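Local coordinates for protein putative NADH dehydrogenase/NAD(P)H nitroreductase (Parabacteroides distasonis, PDB 3M5K) that binds flavin mononucleotide and is probably an FMN-dependent oxidoreductase of the nitroreductase family, at residues K59-D62 with T63-E66; R72-K75 with E76-Q79; S91-W94 with F95-S99. All blocks are in the same frame, centred on the assembly; numbering follows the deposited sequence.

Contact 1: residues K59-D62 with T63-E66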
ATOM      1  N   LYS A  59      12.264  16.120  21.404  1.00 24.36           N
ATOM      2  CA  LYS A  59      12.854  15.082  22.228  1.00 25.67           C
ATOM      3  C   LYS A  59      12.458  13.674  21.714  1.00 25.88           C
ATOM      4  O   LYS A  59      13.309  12.792  21.602  1.00 25.72           O
ATOM      5  CB  LYS A  59      12.486  15.298  23.703  1.00 28.54           C
ATOM      6  CG  LYS A  59      13.137  14.340  24.648  1.00 32.02           C
ATOM      7  CD  LYS A  59      14.601  14.672  24.867  1.00 36.92           C
ATOM      8  CE  LYS A  59      15.245  13.648  25.808  1.00 37.14           C
ATOM      9  NZ  LYS A  59      16.726  13.698  25.778  1.00 37.35           N
ATOM     10  N   ALA A  60      11.171  13.470  21.405  1.00 26.01           N
ATOM     11  CA  ALA A  60      10.721  12.146  20.929  1.00 24.67           C
ATOM     12  C   ALA A  60      11.365  11.807  19.581  1.00 19.68           C
ATOM     13  O   ALA A  60      11.810  10.674  19.347  1.00 22.58           O
ATOM     14  CB  ALA A  60       9.157  12.079  20.846  1.00 25.10           C
ATOM     15  N   LEU A  61      11.427  12.790  18.694  1.00 20.70           N
ATOM     16  CA  LEU A  61      11.992  12.580  17.358  1.00 20.15           C
ATOM     17  C   LEU A  61      13.468  12.214  17.451  1.00 23.40           C
ATOM     18  O   LEU A  61      13.945  11.246  16.817  1.00 21.55           O
ATOM     19  CB  LEU A  61      11.802  13.796  16.461  1.00 22.09           C
ATOM     20  CG  LEU A  61      10.406  14.135  15.913  1.00 19.93           C
ATOM     21  CD1 LEU A  61      10.379  15.550  15.289  1.00 22.44           C
ATOM     22  CD2 LEU A  61       9.905  13.023  14.937  1.00 23.19           C
ATOM     23  N   ASP A  62      14.182  12.966  18.280  1.00 23.71           N
ATOM     24  CA  ASP A  62      15.611  12.698  18.495  1.00 23.77           C
ATOM     25  C   ASP A  62      15.884  11.355  19.194  1.00 23.50           C
ATOM     26  O   ASP A  62      16.823  10.696  18.843  1.00 23.04           O
ATOM     27  CB  ASP A  62      16.234  13.819  19.325  1.00 25.34           C
ATOM     28  CG  ASP A  62      16.338  15.135  18.580  1.00 26.21           C
ATOM     29  OD1 ASP A  62      16.181  15.184  17.358  1.00 28.96           O
ATOM     30  OD2 ASP A  62      16.583  16.155  19.276  1.00 30.23           O
ATOM     31  N   THR A  63      15.054  10.971  20.174  1.00 22.99           N
ATOM     32  CA  THR A  63      15.232   9.729  20.903  1.00 24.16           C
ATOM     33  C   THR A  63      14.988   8.540  19.955  1.00 24.61           C
ATOM     34  O   THR A  63      15.755   7.584  19.929  1.00 23.85           O
ATOM     35  CB  THR A  63      14.345   9.662  22.163  1.00 26.89           C
ATOM     36  OG1 THR A  63      14.673  10.747  23.035  1.00 25.02           O
ATOM     37  CG2 THR A  63      14.495   8.287  22.901  1.00 23.76           C
HETATM   38  N   MSE A  64      13.928   8.620  19.152  1.00 22.22           N
HETATM   39  CA  MSE A  64      13.704   7.605  18.120  1.00 23.07           C
HETATM   40  C   MSE A  64      14.839   7.510  17.098  1.00 22.77           C
HETATM   41  O   MSE A  64      15.324   6.415  16.829  1.00 22.91           O
HETATM   42  CB  MSE A  64      12.339   7.828  17.461  1.00 21.28           C
HETATM   43  CG  MSE A  64      11.196   7.493  18.438  1.00 22.89           C
HETATM   44 SE   MSE A  64       9.457   7.511  17.432  0.75 25.17          SE
HETATM   45  CE  MSE A  64       9.430   9.365  17.098  1.00 19.55           C
ATOM     46  N   ALA A  65      15.299   8.652  16.569  1.00 20.85           N
ATOM     47  CA  ALA A  65      16.487   8.690  15.708  1.00 20.76           C
ATOM     48  C   ALA A  65      17.679   7.916  16.313  1.00 21.89           C
ATOM     49  O   ALA A  65      18.297   7.097  15.633  1.00 23.69           O
ATOM     50  CB  ALA A  65      16.875  10.139  15.422  1.00 21.35           C
ATOM     51  N   GLU A  66      17.937   8.141  17.595  0.50 23.51           N
ATOM     52  CA  GLU A  66      19.104   7.573  18.266  0.50 26.78           C
ATOM     53  C   GLU A  66      18.941   6.076  18.615  0.50 27.03           C
ATOM     54  O   GLU A  66      19.919   5.395  18.984  0.50 27.30           O
ATOM     55  CB  GLU A  66      19.419   8.426  19.496  0.50 27.52           C
ATOM     56  CG  GLU A  66      19.894   9.827  19.092  0.50 30.55           C
ATOM     57  CD  GLU A  66      19.932  10.866  20.216  0.50 31.08           C
ATOM     58  OE1 GLU A  66      18.935  11.044  20.964  0.50 38.92           O
ATOM     59  OE2 GLU A  66      20.967  11.537  20.315  0.50 31.62           O
TER
HETATM   60  O   HOH W   1      16.930  12.901  22.909  1.00 48.72           O
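T63 grips the carbonyl of K59 twice. Its OG1 donates to K59 O at 2.8 Å, from above the carbonyl plane. Its backbone N reaches the same oxygen from the other face of that plane. The hydroxyl can do this because OG1 lies anti to its own carbonyl carbon (chi1 -60°), beside the backbone N. A water donates to T63 OG1 and accepts from K59 NZ at 3.0 Å, so it ties the lysine tip to the hydroxyl. M64, a selenomethionine, follows. Its N is hydrogen-bonded to A60 O, and its chain bends at chi3 (-68°), which lays CE 3.5 Å from the same A60 O. CE also lies 4.3 Å from L61 CD2. The backbone N-H...O bonds are the i to i+4 ladder of helix 58-67. One face of this helix packs L61 and M64 on V55 of strand 50-55 and on L74. A65 N continues the ladder to L61 O at 2.9 Å, and its CB rests on that oxygen and on D62 O. E66 N is hydrogen-bonded to D62 O. The E66 side chain, extended beyond CG, runs alongside D62 O, with CG 3.2 Å from it. E66 OE2 pairs with K75, while D62 OD1 forms a salt bridge with R58.

Contact 2: residues R72-K75 with E76-Q79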
ATOM      1  N   ARG A  72      17.811   7.506  11.038  1.00 28.85           N
ATOM      2  CA  ARG A  72      18.586   8.573  11.692  1.00 30.03           C
ATOM      3  C   ARG A  72      18.150   9.970  11.235  1.00 27.97           C
ATOM      4  O   ARG A  72      18.384  10.961  11.945  1.00 27.95           O
ATOM      5  CB  ARG A  72      20.105   8.402  11.457  1.00 31.11           C
ATOM      6  CG  ARG A  72      20.701   7.092  11.875  1.00 34.79           C
ATOM      7  CD  ARG A  72      20.641   6.833  13.354  1.00 38.71           C
ATOM      8  NE  ARG A  72      21.513   5.706  13.683  1.00 42.19           N
ATOM      9  CZ  ARG A  72      21.386   4.904  14.743  1.00 43.91           C
ATOM     10  NH1 ARG A  72      20.402   5.053  15.614  1.00 40.54           N
ATOM     11  NH2 ARG A  72      22.252   3.906  14.916  1.00 46.12           N
HETATM   12  N   MSE A  73      17.508  10.031  10.067  0.50 27.80           N
HETATM   13  CA  MSE A  73      16.988  11.283   9.496  0.50 27.05           C
HETATM   14  C   MSE A  73      15.891  11.948  10.335  0.50 26.41           C
HETATM   15  O   MSE A  73      15.585  13.133  10.141  0.50 27.06           O
HETATM   16  CB  MSE A  73      16.513  11.066   8.045  0.50 27.17           C
HETATM   17  CG  MSE A  73      15.091  10.518   7.865  0.50 25.08           C
HETATM   18 SE   MSE A  73      14.980   8.679   8.437  0.37 19.31          SE
HETATM   19  CE  MSE A  73      15.842   7.876   6.886  0.50 20.98           C
ATOM     20  N   LEU A  74      15.318  11.205  11.280  1.00 25.63           N
ATOM     21  CA  LEU A  74      14.348  11.772  12.229  1.00 26.55           C
ATOM     22  C   LEU A  74      14.938  12.982  12.987  1.00 28.44           C
ATOM     23  O   LEU A  74      14.211  13.870  13.410  1.00 26.09           O
ATOM     24  CB  LEU A  74      13.854  10.722  13.231  1.00 25.57           C
ATOM     25  CG  LEU A  74      12.843   9.732  12.649  1.00 24.46           C
ATOM     26  CD1 LEU A  74      12.627   8.549  13.604  1.00 21.11           C
ATOM     27  CD2 LEU A  74      11.531  10.444  12.321  1.00 23.69           C
ATOM     28  N   LYS A  75      16.260  12.990  13.157  1.00 31.34           N
ATOM     29  CA  LYS A  75      16.949  14.125  13.807  1.00 33.92           C
ATOM     30  C   LYS A  75      16.911  15.383  12.957  1.00 33.91           C
ATOM     31  O   LYS A  75      17.069  16.490  13.488  1.00 31.66           O
ATOM     32  CB  LYS A  75      18.403  13.761  14.111  1.00 33.90           C
ATOM     33  CG  LYS A  75      18.753  14.016  15.541  1.00 40.91           C
ATOM     34  CD  LYS A  75      20.061  13.379  15.948  1.00 41.17           C
ATOM     35  CE  LYS A  75      19.980  12.858  17.385  1.00 43.82           C
ATOM     36  NZ  LYS A  75      21.296  12.282  17.769  1.00 46.10           N
ATOM     37  N   GLU A  76      16.694  15.206  11.651  1.00 31.98           N
ATOM     38  CA  GLU A  76      16.752  16.273  10.667  1.00 33.95           C
ATOM     39  C   GLU A  76      15.399  16.666  10.072  1.00 32.62           C
ATOM     40  O   GLU A  76      15.349  17.283   9.016  1.00 34.00           O
ATOM     41  CB  GLU A  76      17.704  15.877   9.527  1.00 36.44           C
ATOM     42  CG  GLU A  76      19.061  15.337   9.999  1.00 43.49           C
ATOM     43  CD  GLU A  76      19.811  16.306  10.920  1.00 49.99           C
ATOM     44  OE1 GLU A  76      19.579  17.543  10.835  1.00 54.81           O
ATOM     45  OE2 GLU A  76      20.641  15.826  11.740  1.00 58.26           O
ATOM     46  N   THR A  77      14.305  16.324  10.753  1.00 31.25           N
ATOM     47  CA  THR A  77      12.996  16.807  10.353  1.00 27.64           C
ATOM     48  C   THR A  77      12.252  17.353  11.544  1.00 26.67           C
ATOM     49  O   THR A  77      12.574  17.013  12.672  1.00 26.19           O
ATOM     50  CB  THR A  77      12.151  15.669   9.691  1.00 31.61           C
ATOM     51  OG1 THR A  77      10.872  16.195   9.308  1.00 27.36           O
ATOM     52  CG2 THR A  77      11.990  14.451  10.636  1.00 26.64           C
ATOM     53  N   ARG A  78      11.250  18.193  11.283  1.00 26.27           N
ATOM     54  CA  ARG A  78      10.423  18.740  12.338  1.00 30.54           C
ATOM     55  C   ARG A  78       9.153  17.925  12.520  1.00 26.66           C
ATOM     56  O   ARG A  78       8.405  18.154  13.463  1.00 24.54           O
ATOM     57  CB  ARG A  78      10.070  20.202  12.039  1.00 31.46           C
ATOM     58  CG  ARG A  78      11.276  21.141  12.032  1.00 37.68           C
ATOM     59  CD  ARG A  78      10.861  22.567  11.780  1.00 43.00           C
ATOM     60  NE  ARG A  78      12.011  23.477  11.862  1.00 51.12           N
ATOM     61  CZ  ARG A  78      12.574  23.898  13.000  1.00 55.82           C
ATOM     62  NH1 ARG A  78      12.099  23.538  14.194  1.00 57.24           N
ATOM     63  NH2 ARG A  78      13.622  24.717  12.948  1.00 57.31           N
ATOM     64  N   GLN A  79       8.889  16.985  11.611  1.00 25.36           N
ATOM     65  CA  GLN A  79       7.660  16.209  11.693  1.00 24.13           C
ATOM     66  C   GLN A  79       7.782  14.826  11.044  1.00 22.65           C
ATOM     67  O   GLN A  79       8.457  14.637  10.015  1.00 22.49           O
ATOM     68  CB  GLN A  79       6.455  16.968  11.088  1.00 26.66           C
ATOM     69  CG  GLN A  79       6.618  17.340   9.604  1.00 28.64           C
ATOM     70  CD  GLN A  79       7.443  18.589   9.401  1.00 31.36           C
ATOM     71  OE1 GLN A  79       7.096  19.635   9.946  1.00 29.39           O
ATOM     72  NE2 GLN A  79       8.522  18.504   8.620  1.00 31.01           N
TER
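E76 N donates to M73 O at 2.8 Å, which closes a 3-10 turn. The turn belongs to the 3-10 segment that begins at R72, in the loop between helix 58-67 and strand 79-86 of the nitroreductase fold. The N-H comes from well above the carbonyl plane of M73, with a C=O...N angle of 122°. The E76 side chain then curls back over the turn. Its CB lies 3.5 Å from M73 O. CG stands beside the backbone N, anti to the carbonyl carbon (chi1 -48°), and rests 3.7 Å from K75 C. The chain is bent at chi2 (-56°), which keeps CD over the same peptide group, 3.8 Å from K75 O. At the tip, OE1 remains near K75 O and OE2 comes 3.9 Å from K75 CB. These are packing contacts. The charged end of K75 leads away instead, toward E66 on helix 58-67. M73, a selenomethionine, also points its end away from E76 and touches a bound FMN. L74 packs on V146 and P148 of strand 141-150. T77 OG1 is hydrogen-bonded to V149 O, and the T77 methyl CG2 sits 3.6 Å from L74 O.

Contact 3: residues S91-W94 with F95-S99. With FMN (flavin mononucleotide), chain E.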
ATOM      1  N   SER A  91      -6.806  -8.521  13.462  1.00 19.93           N
ATOM      2  CA  SER A  91      -5.570  -9.206  13.810  1.00 20.47           C
ATOM      3  C   SER A  91      -4.900  -9.857  12.598  1.00 20.80           C
ATOM      4  O   SER A  91      -3.688  -9.989  12.585  1.00 18.30           O
ATOM      5  CB  SER A  91      -5.772 -10.231  14.919  1.00 23.37           C
ATOM      6  OG  SER A  91      -6.534 -11.273  14.439  1.00 29.17           O
ATOM      7  N   ASN A  92      -5.676 -10.187  11.564  1.00 18.48           N
ATOM      8  CA  ASN A  92      -5.137 -10.810  10.344  1.00 19.38           C
ATOM      9  C   ASN A  92      -4.996  -9.915   9.099  1.00 20.33           C
ATOM     10  O   ASN A  92      -4.638 -10.409   8.020  1.00 23.69           O
ATOM     11  CB  ASN A  92      -5.974 -12.040   9.993  1.00 19.40           C
ATOM     12  CG  ASN A  92      -5.857 -13.128  11.030  1.00 19.06           C
ATOM     13  OD1 ASN A  92      -4.749 -13.529  11.411  1.00 20.75           O
ATOM     14  ND2 ASN A  92      -6.997 -13.607  11.498  1.00 18.25           N
ATOM     15  N   ALA A  93      -5.307  -8.619   9.215  1.00 17.77           N
ATOM     16  CA  ALA A  93      -5.210  -7.719   8.064  1.00 18.82           C
ATOM     17  C   ALA A  93      -4.700  -6.321   8.350  1.00 16.08           C
ATOM     18  O   ALA A  93      -4.459  -5.560   7.388  1.00 15.35           O
ATOM     19  CB  ALA A  93      -6.558  -7.674   7.253  1.00 17.24           C
ATOM     20  N   TRP A  94      -4.481  -5.945   9.625  1.00 17.18           N
ATOM     21  CA  TRP A  94      -4.080  -4.568   9.899  1.00 17.93           C
ATOM     22  C   TRP A  94      -2.799  -4.209   9.098  1.00 16.40           C
ATOM     23  O   TRP A  94      -2.675  -3.100   8.620  1.00 17.04           O
ATOM     24  CB  TRP A  94      -3.838  -4.304  11.416  1.00 17.94           C
ATOM     25  CG  TRP A  94      -2.657  -5.006  11.962  1.00 15.55           C
ATOM     26  CD1 TRP A  94      -2.636  -6.229  12.568  1.00 16.58           C
ATOM     27  CD2 TRP A  94      -1.290  -4.543  11.956  1.00 13.12           C
ATOM     28  NE1 TRP A  94      -1.380  -6.538  12.947  1.00 17.91           N
ATOM     29  CE2 TRP A  94      -0.521  -5.540  12.568  1.00 15.21           C
ATOM     30  CE3 TRP A  94      -0.651  -3.399  11.447  1.00 15.72           C
ATOM     31  CZ2 TRP A  94       0.872  -5.453  12.687  1.00 15.70           C
ATOM     32  CZ3 TRP A  94       0.715  -3.278  11.625  1.00 16.88           C
ATOM     33  CH2 TRP A  94       1.467  -4.327  12.203  1.00 15.91           C
ATOM     34  N   PHE A  95      -1.851  -5.153   9.001  1.00 16.26           N
ATOM     35  CA  PHE A  95      -0.558  -4.915   8.338  1.00 17.18           C
ATOM     36  C   PHE A  95      -0.699  -4.766   6.799  1.00 19.41           C
ATOM     37  O   PHE A  95       0.155  -4.168   6.141  1.00 19.19           O
ATOM     38  CB  PHE A  95       0.476  -6.006   8.699  1.00 18.82           C
ATOM     39  CG  PHE A  95      -0.062  -7.394   8.645  1.00 18.85           C
ATOM     40  CD1 PHE A  95      -0.120  -8.083   7.417  1.00 20.24           C
ATOM     41  CD2 PHE A  95      -0.583  -8.010   9.787  1.00 20.93           C
ATOM     42  CE1 PHE A  95      -0.655  -9.345   7.352  1.00 19.63           C
ATOM     43  CE2 PHE A  95      -1.138  -9.276   9.728  1.00 20.95           C
ATOM     44  CZ  PHE A  95      -1.166  -9.959   8.503  1.00 20.08           C
ATOM     45  N   LEU A  96      -1.788  -5.275   6.251  1.00 17.83           N
ATOM     46  CA  LEU A  96      -2.115  -5.078   4.834  1.00 17.75           C
ATOM     47  C   LEU A  96      -2.796  -3.712   4.643  1.00 15.99           C
ATOM     48  O   LEU A  96      -2.302  -2.876   3.893  1.00 14.75           O
ATOM     49  CB  LEU A  96      -3.009  -6.209   4.379  1.00 16.89           C
ATOM     50  CG  LEU A  96      -2.439  -7.638   4.594  1.00 15.85           C
ATOM     51  CD1 LEU A  96      -3.409  -8.656   4.112  1.00 19.17           C
ATOM     52  CD2 LEU A  96      -1.043  -7.817   3.919  1.00 15.37           C
ATOM     53  N   ASP A  97      -3.887  -3.480   5.375  1.00 17.06           N
ATOM     54  CA  ASP A  97      -4.602  -2.218   5.357  1.00 17.12           C
ATOM     55  C   ASP A  97      -3.655  -1.057   5.597  1.00 15.60           C
ATOM     56  O   ASP A  97      -3.717  -0.023   4.908  1.00 15.94           O
ATOM     57  CB  ASP A  97      -5.672  -2.141   6.447  1.00 16.82           C
ATOM     58  CG  ASP A  97      -6.815  -3.170   6.299  1.00 18.13           C
ATOM     59  OD1 ASP A  97      -6.833  -4.056   5.403  1.00 17.53           O
ATOM     60  OD2 ASP A  97      -7.716  -3.073   7.148  1.00 18.51           O
ATOM     61  N   CYS A  98      -2.809  -1.182   6.629  1.00 16.57           N
ATOM     62  CA  CYS A  98      -1.932  -0.078   7.002  1.00 17.40           C
ATOM     63  C   CYS A  98      -0.787   0.148   6.027  1.00 16.62           C
ATOM     64  O   CYS A  98      -0.282   1.268   5.898  1.00 16.13           O
ATOM     65  CB  CYS A  98      -1.396  -0.265   8.437  1.00 16.41           C
ATOM     66  SG  CYS A  98      -2.647  -0.138   9.730  1.00 18.94           S
ATOM     67  N   SER A  99      -0.387  -0.903   5.314  1.00 16.53           N
ATOM     68  CA  SER A  99       0.575  -0.760   4.226  1.00 14.46           C
ATOM     69  C   SER A  99      -0.045  -0.004   3.041  1.00 15.15           C
ATOM     70  O   SER A  99       0.588   0.856   2.454  1.00 16.44           O
ATOM     71  CB  SER A  99       1.091  -2.146   3.779  1.00 16.45           C
ATOM     72  OG  SER A  99       1.926  -2.782   4.759  1.00 16.36           O
TER
HETATM   73  N1  FMN E 301     -13.355  -7.197  -0.916  1.00 20.10           N
HETATM   74  C2  FMN E 301     -13.988  -8.339  -1.411  1.00 23.09           C
HETATM   75  O2  FMN E 301     -15.038  -8.251  -2.070  1.00 21.64           O
HETATM   76  N3  FMN E 301     -13.488  -9.580  -1.124  1.00 21.73           N
HETATM   77  C4  FMN E 301     -12.355  -9.741  -0.349  1.00 23.09           C
HETATM   78  O4  FMN E 301     -11.955 -10.893  -0.139  1.00 17.91           O
HETATM   79  C4A FMN E 301     -11.716  -8.587   0.167  1.00 21.06           C
HETATM   80  N5  FMN E 301     -10.606  -8.675   1.020  1.00 21.96           N
HETATM   81  C5A FMN E 301      -9.873  -7.552   1.299  1.00 17.72           C
HETATM   82  C6  FMN E 301      -8.668  -7.694   1.972  1.00 18.59           C
HETATM   83  C7  FMN E 301      -7.855  -6.594   2.205  1.00 20.61           C
HETATM   84  C7M FMN E 301      -6.538  -6.762   2.940  1.00 17.68           C
HETATM   85  C8  FMN E 301      -8.262  -5.325   1.778  1.00 17.87           C
HETATM   86  C8M FMN E 301      -7.358  -4.131   2.014  1.00 17.13           C
HETATM   87  C9  FMN E 301      -9.480  -5.188   1.098  1.00 16.90           C
HETATM   88  C9A FMN E 301     -10.310  -6.293   0.864  1.00 17.65           C
HETATM   89  N10 FMN E 301     -11.568  -6.168   0.238  1.00 18.76           N
HETATM   90  C10 FMN E 301     -12.228  -7.315  -0.146  1.00 19.93           C
HETATM   91  C1' FMN E 301     -12.129  -4.817  -0.107  1.00 18.52           C
HETATM   92  C2' FMN E 301     -12.776  -4.157   1.137  1.00 19.64           C
HETATM   93  O2' FMN E 301     -14.021  -4.786   1.461  1.00 23.53           O
HETATM   94  C3' FMN E 301     -12.920  -2.649   0.921  1.00 17.54           C
HETATM   95  O3' FMN E 301     -11.652  -2.065   0.717  1.00 18.56           O
HETATM   96  C4' FMN E 301     -13.666  -1.936   2.050  1.00 19.59           C
HETATM   97  O4' FMN E 301     -15.017  -2.362   2.053  1.00 20.30           O
HETATM   98  C5' FMN E 301     -13.601  -0.434   1.892  1.00 21.36           C
HETATM   99  O5' FMN E 301     -14.316  -0.093   0.698  1.00 19.58           O
HETATM  100  P   FMN E 301     -13.582   0.666  -0.476  1.00 19.86           P
HETATM  101  O1P FMN E 301     -13.103   2.024  -0.011  1.00 20.50           O
HETATM  102  O2P FMN E 301     -12.452  -0.211  -1.012  1.00 17.51           O
HETATM  103  O3P FMN E 301     -14.689   0.832  -1.551  1.00 18.28           O
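The start of helix 94-111 meets both an FMN pocket, completed by the second subunit, and the dimer interface, and W94 and F95 pack against each other there. A93 holds the N-cap position. Its carbonyl oxygen takes two donors: D97 N at 3.0 Å, nearly along the C=O axis, and L96 N from above the carbonyl plane. W94 O accepts from C98 N in the next turn. W94 CG sits between its backbone N and carbonyl carbon (chi1 68°), which folds the indole back over the chain, with F95 N over one face. F95 CB lies over that ring as a CH-pi contact, 3.8 Å from the centroid of the six-membered ring. The phenyl ring then turns its edge to the indole face in a T-shaped stack, with planes at 82°. F95 CD2 is 3.6 Å from W94 NE1. F95 also meets F95 of the second subunit. L96 CD1 touches the FMN methyl C7M at 3.8 Å, and D97 OD1 approaches the methyl C8M at 3.4 Å. D97 also accepts bonds from S43 OG and S44 N. These two bonds, one to each oxygen, probably fix the rotation of the carboxylate and set OD1 against C8M without a hydrogen bond to the flavin.

How the contacts relate
Contacts 1 and 2 are neighbours, with centres about 8 Å apart. The helix of contact 1 and the 3-10 turn of contact 2 are joined by the salt bridge from K75 NZ to E66 OE2, 2.7 Å long. A probable hydrogen bond from R72 NH1 to A65 O, 2.9 Å, adds to it. Contact 3 stands apart, its centre about 26 Å from each of the others. Contacts 2 and 3 lie on opposite sides of the chain's centre, yet each reaches a different FMN, through M73 in one and through L96 and D97 in the other. Contact 1 is more distant from the flavin: the A65 side chain is about 12 Å from an FMN.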